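Local coordinates for protein PHOX (Pseudomonas fluorescens, PDB 4A9V) that is an alkaline phosphatase with a beta-propeller fold that hydrolyses phosphate monoesters, using a cofactor built of iron and calcium ions, at residues D210-R215 / L368-L373; T544-I549 / V573-R578. All coordinates share one frame; numbering follows the deposited sequence. Where two conformers were deposited one is given.

How the contacts relate
Both contacts belong to one beta-propeller chain but lie on opposite sides of its centre, their centres 38 Å apart and their nearest atoms about 24 Å apart. Contact 1 closes along the chain before contact 2 opens. It packs helix 211-216 on H370 and the start of helix 371-377, outside the sheets and near the surface. Contact 2 pairs the two inner strands, 544-550 and 572-578, of a four-stranded antiparallel sheet whose outer strand 30-37 comes from near the N-terminus, so the two ends of the chain meet in one sheet. The R372 side chain is about 10 Å from the mu-oxo-diiron, and the I549 side chain about 8 Å from that of E532, a lithium ligand.

Contact 1 (D210-R215 / L368-L373); sequences DPAQKR and LIHARL
A212 lays its methyl over one face of the H370 ring, a CH-pi contact with CB 3.5 Å from the ring centroid and displaced toward the NE2 side of the rim. The imidazole is brought there by chi1 of -64°, which sets CG beside the backbone N of H370 and opposite its carbonyl carbon. In one of its two conformers L373 places CD1 3.8 Å from A212 CB, while CD2 runs alongside R215, 3.7 Å from R215 NH1. R215 bends at chi2, which lets its guanidinium lie with one face over R372 CB near the rim; its NE is paired with E296 and its NH1 bonded to S376. Helix 211-216 thus packs on H370 and the start of helix 371-377, near the surface of the propeller; H370 follows helix 364-369 and occupies the N-cap position of helix 371-377. At the start of helix 211-216, D210 and Q213 form a capping box: Q213 N gives a nearly straight bond to D210 OD1 (2.8 Å), and D210 N gives one back to Q213 OE1. R372, extended from CG to NE, passes R215 to reach the C-terminal part of the other segment, where NH1 donates to R215 O at 3.0 Å. That bond is bent, 135° at the hydrogen, although the oxygen lies close to the guanidinium plane. The two guanidiniums are turned 30° apart, and acids probably offset their like charges: E296 for R215, and D291 and E293 in salt bridges with R372 NE and NH2. Y216 adds a cation-pi contact to R372.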
loop_
_atom_site.group_PDB
_atom_site.type_symbol
_atom_site.label_atom_id
_atom_site.label_comp_id
_atom_site.label_asym_id
_atom_site.label_seq_id
_atom_site.Cartn_x
_atom_site.Cartn_y
_atom_site.Cartn_z
ATOM N N ASP A 210 -1.650 2.314 -27.248
ATOM C CA ASP A 210 -2.580 3.415 -27.418
ATOM C C ASP A 210 -2.433 4.403 -26.254
ATOM O O ASP A 210 -1.654 4.177 -25.325
ATOM C CB ASP A 210 -4.023 2.884 -27.545
ATOM C CG ASP A 210 -4.538 2.231 -26.266
ATOM O OD1 ASP A 210 -4.282 2.769 -25.176
ATOM O OD2 ASP A 210 -5.370 1.301 -26.367
ATOM N N PRO A 211 -3.095 5.563 -26.350
ATOM C CA PRO A 211 -2.828 6.593 -25.358
ATOM C C PRO A 211 -3.146 6.163 -23.924
ATOM O O PRO A 211 -2.449 6.563 -22.999
ATOM C CB PRO A 211 -3.723 7.745 -25.812
ATOM C CG PRO A 211 -3.795 7.582 -27.296
ATOM C CD PRO A 211 -3.788 6.100 -27.537
ATOM N N ALA A 212 -4.181 5.354 -23.732
ATOM C CA ALA A 212 -4.540 4.921 -22.386
ATOM C C ALA A 212 -3.511 3.925 -21.849
ATOM O O ALA A 212 -3.170 3.945 -20.662
ATOM C CB ALA A 212 -5.934 4.310 -22.368
ATOM N N GLN A 213 -3.010 3.063 -22.725
ATOM C CA GLN A 213 -1.954 2.145 -22.346
ATOM C C GLN A 213 -0.669 2.882 -21.981
ATOM O O GLN A 213 -0.052 2.604 -20.955
ATOM C CB GLN A 213 -1.715 1.140 -23.469
ATOM C CG GLN A 213 -2.894 0.204 -23.678
ATOM C CD GLN A 213 -2.818 -0.584 -24.967
ATOM O OE1 GLN A 213 -2.174 -0.172 -25.934
ATOM N NE2 GLN A 213 -3.557 -1.679 -25.020
ATOM N N LYS A 214 -0.345 3.923 -22.737
ATOM C CA LYS A 214 0.835 4.724 -22.450
ATOM C C LYS A 214 0.710 5.479 -21.128
ATOM O O LYS A 214 1.670 5.555 -20.368
ATOM C CB LYS A 214 1.112 5.693 -23.599
ATOM C CG LYS A 214 1.667 4.999 -24.826
ATOM C CD LYS A 214 2.005 5.972 -25.932
ATOM C CE LYS A 214 2.673 5.245 -27.079
ATOM N NZ LYS A 214 2.925 6.159 -28.215
ATOM N N ARG A 215 -0.477 5.997 -20.829
ATOM C CA ARG A 215 -0.666 6.758 -19.598
ATOM C C ARG A 215 -0.467 5.872 -18.366
ATOM O O ARG A 215 -0.073 6.358 -17.303
ATOM C CB ARG A 215 -2.050 7.423 -19.582
ATOM C CG ARG A 215 -2.425 8.094 -18.269
ATOM C CD ARG A 215 -1.488 9.235 -17.880
ATOM N NE ARG A 215 -1.899 9.884 -16.632
ATOM C CZ ARG A 215 -2.865 10.794 -16.544
ATOM N NH1 ARG A 215 -3.456 11.242 -17.643
ATOM N NH2 ARG A 215 -3.203 11.294 -15.367
ATOM N N LEU A 368 -14.001 4.554 -15.493
ATOM C CA LEU A 368 -13.373 3.842 -14.382
ATOM C C LEU A 368 -12.098 3.110 -14.814
ATOM O O LEU A 368 -11.069 3.184 -14.139
ATOM C CB LEU A 368 -14.374 2.862 -13.769
ATOM C CG LEU A 368 -15.600 3.529 -13.140
ATOM C CD1 LEU A 368 -16.675 2.490 -12.876
ATOM C CD2 LEU A 368 -15.221 4.278 -11.878
ATOM N N ILE A 369 -12.149 2.434 -15.958
ATOM C CA ILE A 369 -10.990 1.716 -16.478
ATOM C C ILE A 369 -9.853 2.702 -16.767
ATOM O O ILE A 369 -8.679 2.389 -16.569
ATOM C CB ILE A 369 -11.378 0.907 -17.734
ATOM C CG1 ILE A 369 -12.420 -0.163 -17.387
ATOM C CG2 ILE A 369 -10.153 0.268 -18.369
ATOM C CD1 ILE A 369 -13.133 -0.739 -18.594
ATOM N N HIS A 370 -10.223 3.893 -17.232
ATOM C CA HIS A 370 -9.273 4.947 -17.571
ATOM C C HIS A 370 -9.417 6.128 -16.647
ATOM O O HIS A 370 -9.320 7.285 -17.062
ATOM C CB HIS A 370 -9.464 5.359 -19.024
ATOM C CG HIS A 370 -9.162 4.253 -19.989
ATOM N ND1 HIS A 370 -9.713 4.179 -21.216
ATOM C CD2 HIS A 370 -8.295 3.171 -19.882
ATOM C CE1 HIS A 370 -9.234 3.095 -21.853
ATOM N NE2 HIS A 370 -8.374 2.474 -21.031
ATOM N N ALA A 371 -9.495 5.848 -15.350
ATOM C CA ALA A 371 -9.705 6.888 -14.355
ATOM C C ALA A 371 -8.629 7.973 -14.409
ATOM O O ALA A 371 -8.929 9.141 -14.190
ATOM C CB ALA A 371 -9.784 6.279 -12.973
ATOM N N ARG A 372 -7.377 7.601 -14.681
ATOM C CA ARG A 372 -6.315 8.599 -14.761
ATOM C C ARG A 372 -6.652 9.646 -15.820
ATOM O O ARG A 372 -6.396 10.837 -15.632
ATOM C CB ARG A 372 -4.981 7.940 -15.113
ATOM C CG ARG A 372 -4.312 7.205 -13.964
ATOM C CD ARG A 372 -2.934 6.707 -14.365
ATOM N NE ARG A 372 -2.188 6.237 -13.215
ATOM C CZ ARG A 372 -0.919 5.866 -13.250
ATOM N NH1 ARG A 372 -0.258 5.800 -14.402
ATOM N NH2 ARG A 372 -0.299 5.596 -12.116
ATOM N N LEU A 373 -7.093 9.185 -16.985
ATOM C CA LEU A 373 -7.405 10.078 -18.092
ATOM C C LEU A 373 -8.596 10.959 -17.753
ATOM O O LEU A 373 -8.621 12.131 -18.096
ATOM C CB LEU A 373 -7.687 9.279 -19.365
ATOM C CG LEU A 373 -6.453 8.615 -19.968
ATOM C CD1 LEU A 373 -6.851 7.818 -21.200
ATOM C CD2 LEU A 373 -5.401 9.649 -20.337
#

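Contact 2 (T544-I549 / V573-R578); sequences TLFVGI and VMAITR
L545 and I576 form one hydrogen-bonded pair and V547 and M574 the next, in an antiparallel ladder between the two inner strands of a four-stranded beta-propeller sheet flanked by strands 30-37 and 532-538. Four backbone bonds hold it, the shortest being I576 N to L545 O and M574 N to V547 O, both 2.8 Å. Between these pairs F546 faces A575 as a non-hydrogen-bonded pair, and F546 CA makes a CA-H...O contact of 3.2 Å with M574 O. Apolar contacts cover both faces. On the face of V547, M574 and I576, V547 CG1 lies 3.9 Å from I576 CG1 and also reaches M574 CB; its chi1 of 61° sets this methyl between the backbone N and the carbonyl carbon. M574 CG, set beside the backbone N by chi1 of -50°, lies 3.8 Å from I549 CG1; beyond it the chain bends at chi2 and chi3, and its end leads away. Strands 532-538 and 30-37 supply V533 beside V547 and V34 beside M574. On the other face, the F546 ring has T544 CG2 over it near the rim and A575 CB obliquely beside CE1 at 4.1 Å. M71 of strand 68-76, which belongs to another sheet, touches both F546 and V573. Among polar side chains, T577 OG1 is bonded to K31, and T577 turns its methyl to T544, placing CG2 3.5 Å from T544 OG1.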
loop_
_atom_site.group_PDB
_atom_site.type_symbol
_atom_site.label_atom_id
_atom_site.label_comp_id
_atom_site.label_asym_id
_atom_site.label_seq_id
_atom_site.Cartn_x
_atom_site.Cartn_y
_atom_site.Cartn_z
ATOM N N THR A 544 0.396 -5.095 21.177
ATOM C CA THR A 544 1.262 -5.607 20.126
ATOM C C THR A 544 1.076 -4.773 18.870
ATOM O O THR A 544 -0.044 -4.519 18.433
ATOM C CB THR A 544 0.976 -7.090 19.803
ATOM O OG1 THR A 544 1.101 -7.870 20.996
ATOM C CG2 THR A 544 1.949 -7.619 18.767
ATOM N N LEU A 545 2.195 -4.303 18.332
ATOM C CA LEU A 545 2.235 -3.613 17.053
ATOM C C LEU A 545 2.899 -4.547 16.056
ATOM O O LEU A 545 4.028 -4.988 16.279
ATOM C CB LEU A 545 3.033 -2.300 17.199
ATOM C CG LEU A 545 3.073 -1.320 16.011
ATOM C CD1 LEU A 545 3.656 0.020 16.447
ATOM C CD2 LEU A 545 3.873 -1.870 14.842
ATOM N N PHE A 546 2.158 -4.938 15.022
ATOM C CA PHE A 546 2.695 -5.772 13.953
ATOM C C PHE A 546 3.181 -4.877 12.816
ATOM O O PHE A 546 2.471 -3.959 12.405
ATOM C CB PHE A 546 1.615 -6.728 13.432
ATOM C CG PHE A 546 1.045 -7.634 14.489
ATOM C CD1 PHE A 546 1.682 -8.818 14.815
ATOM C CD2 PHE A 546 -0.146 -7.322 15.138
ATOM C CE1 PHE A 546 1.138 -9.682 15.746
ATOM C CE2 PHE A 546 -0.688 -8.184 16.071
ATOM C CZ PHE A 546 -0.041 -9.358 16.387
ATOM N N VAL A 547 4.398 -5.122 12.336
ATOM C CA VAL A 547 4.988 -4.278 11.304
ATOM C C VAL A 547 5.778 -5.160 10.340
ATOM O O VAL A 547 6.404 -6.138 10.747
ATOM C CB VAL A 547 5.877 -3.167 11.917
ATOM C CG1 VAL A 547 7.034 -3.751 12.717
ATOM C CG2 VAL A 547 6.387 -2.222 10.839
ATOM N N GLY A 548 5.724 -4.827 9.058
ATOM C CA GLY A 548 6.434 -5.586 8.041
ATOM C C GLY A 548 7.833 -5.073 7.749
ATOM O O GLY A 548 8.097 -3.862 7.709
ATOM N N ILE A 549 8.716 -6.034 7.490
ATOM C CA ILE A 549 10.047 -5.782 6.982
ATOM C C ILE A 549 10.120 -6.426 5.603
ATOM O O ILE A 549 10.075 -7.648 5.468
ATOM C CB ILE A 549 11.105 -6.410 7.912
ATOM C CG1 ILE A 549 11.019 -5.816 9.327
ATOM C CG2 ILE A 549 12.495 -6.246 7.319
ATOM C CD1 ILE A 549 11.185 -4.311 9.408
ATOM N N VAL A 573 6.896 -10.443 8.915
ATOM C CA VAL A 573 6.058 -9.644 9.782
ATOM C C VAL A 573 6.582 -9.808 11.196
ATOM O O VAL A 573 6.768 -10.936 11.675
ATOM C CB VAL A 573 4.582 -10.092 9.690
ATOM C CG1 VAL A 573 3.708 -9.295 10.643
ATOM C CG2 VAL A 573 4.073 -9.956 8.264
ATOM N N MET A 574 6.828 -8.678 11.851
ATOM C CA MET A 574 7.351 -8.640 13.208
ATOM C C MET A 574 6.244 -8.274 14.181
ATOM O O MET A 574 5.366 -7.481 13.861
ATOM C CB MET A 574 8.465 -7.593 13.320
ATOM C CG MET A 574 9.542 -7.706 12.257
ATOM S SD MET A 574 10.393 -9.297 12.244
ATOM C CE MET A 574 11.196 -9.275 13.844
ATOM N N ALA A 575 6.346 -8.813 15.391
ATOM C CA ALA A 575 5.519 -8.409 16.517
ATOM C C ALA A 575 6.359 -7.607 17.504
ATOM O O ALA A 575 7.385 -8.093 17.989
ATOM C CB ALA A 575 4.942 -9.637 17.206
ATOM N N ILE A 576 5.966 -6.357 17.732
ATOM C CA ILE A 576 6.657 -5.456 18.640
ATOM C C ILE A 576 5.824 -5.310 19.912
ATOM O O ILE A 576 4.627 -5.023 19.852
ATOM C CB ILE A 576 6.827 -4.060 18.007
ATOM C CG1 ILE A 576 7.414 -4.137 16.589
ATOM C CG2 ILE A 576 7.612 -3.145 18.933
ATOM C CD1 ILE A 576 8.738 -4.848 16.463
ATOM N N THR A 577 6.468 -5.519 21.056
ATOM C CA THR A 577 5.800 -5.444 22.347
ATOM C C THR A 577 6.687 -4.695 23.345
ATOM O O THR A 577 7.887 -4.526 23.132
ATOM C CB THR A 577 5.490 -6.851 22.894
ATOM O OG1 THR A 577 6.699 -7.616 22.946
ATOM C CG2 THR A 577 4.465 -7.570 22.021
ATOM N N ARG A 578 6.087 -4.300 24.464
ATOM C CA ARG A 578 6.830 -3.823 25.626
ATOM C C ARG A 578 7.138 -4.974 26.579
ATOM O O ARG A 578 6.268 -5.785 26.895
ATOM C CB ARG A 578 6.036 -2.734 26.360
ATOM C CG ARG A 578 6.080 -1.385 25.660
ATOM C CD ARG A 578 4.983 -0.443 26.130
ATOM N NE ARG A 578 5.007 -0.230 27.569
ATOM C CZ ARG A 578 4.392 0.769 28.195
ATOM N NH1 ARG A 578 3.689 1.662 27.515
ATOM N NH2 ARG A 578 4.453 0.855 29.515
#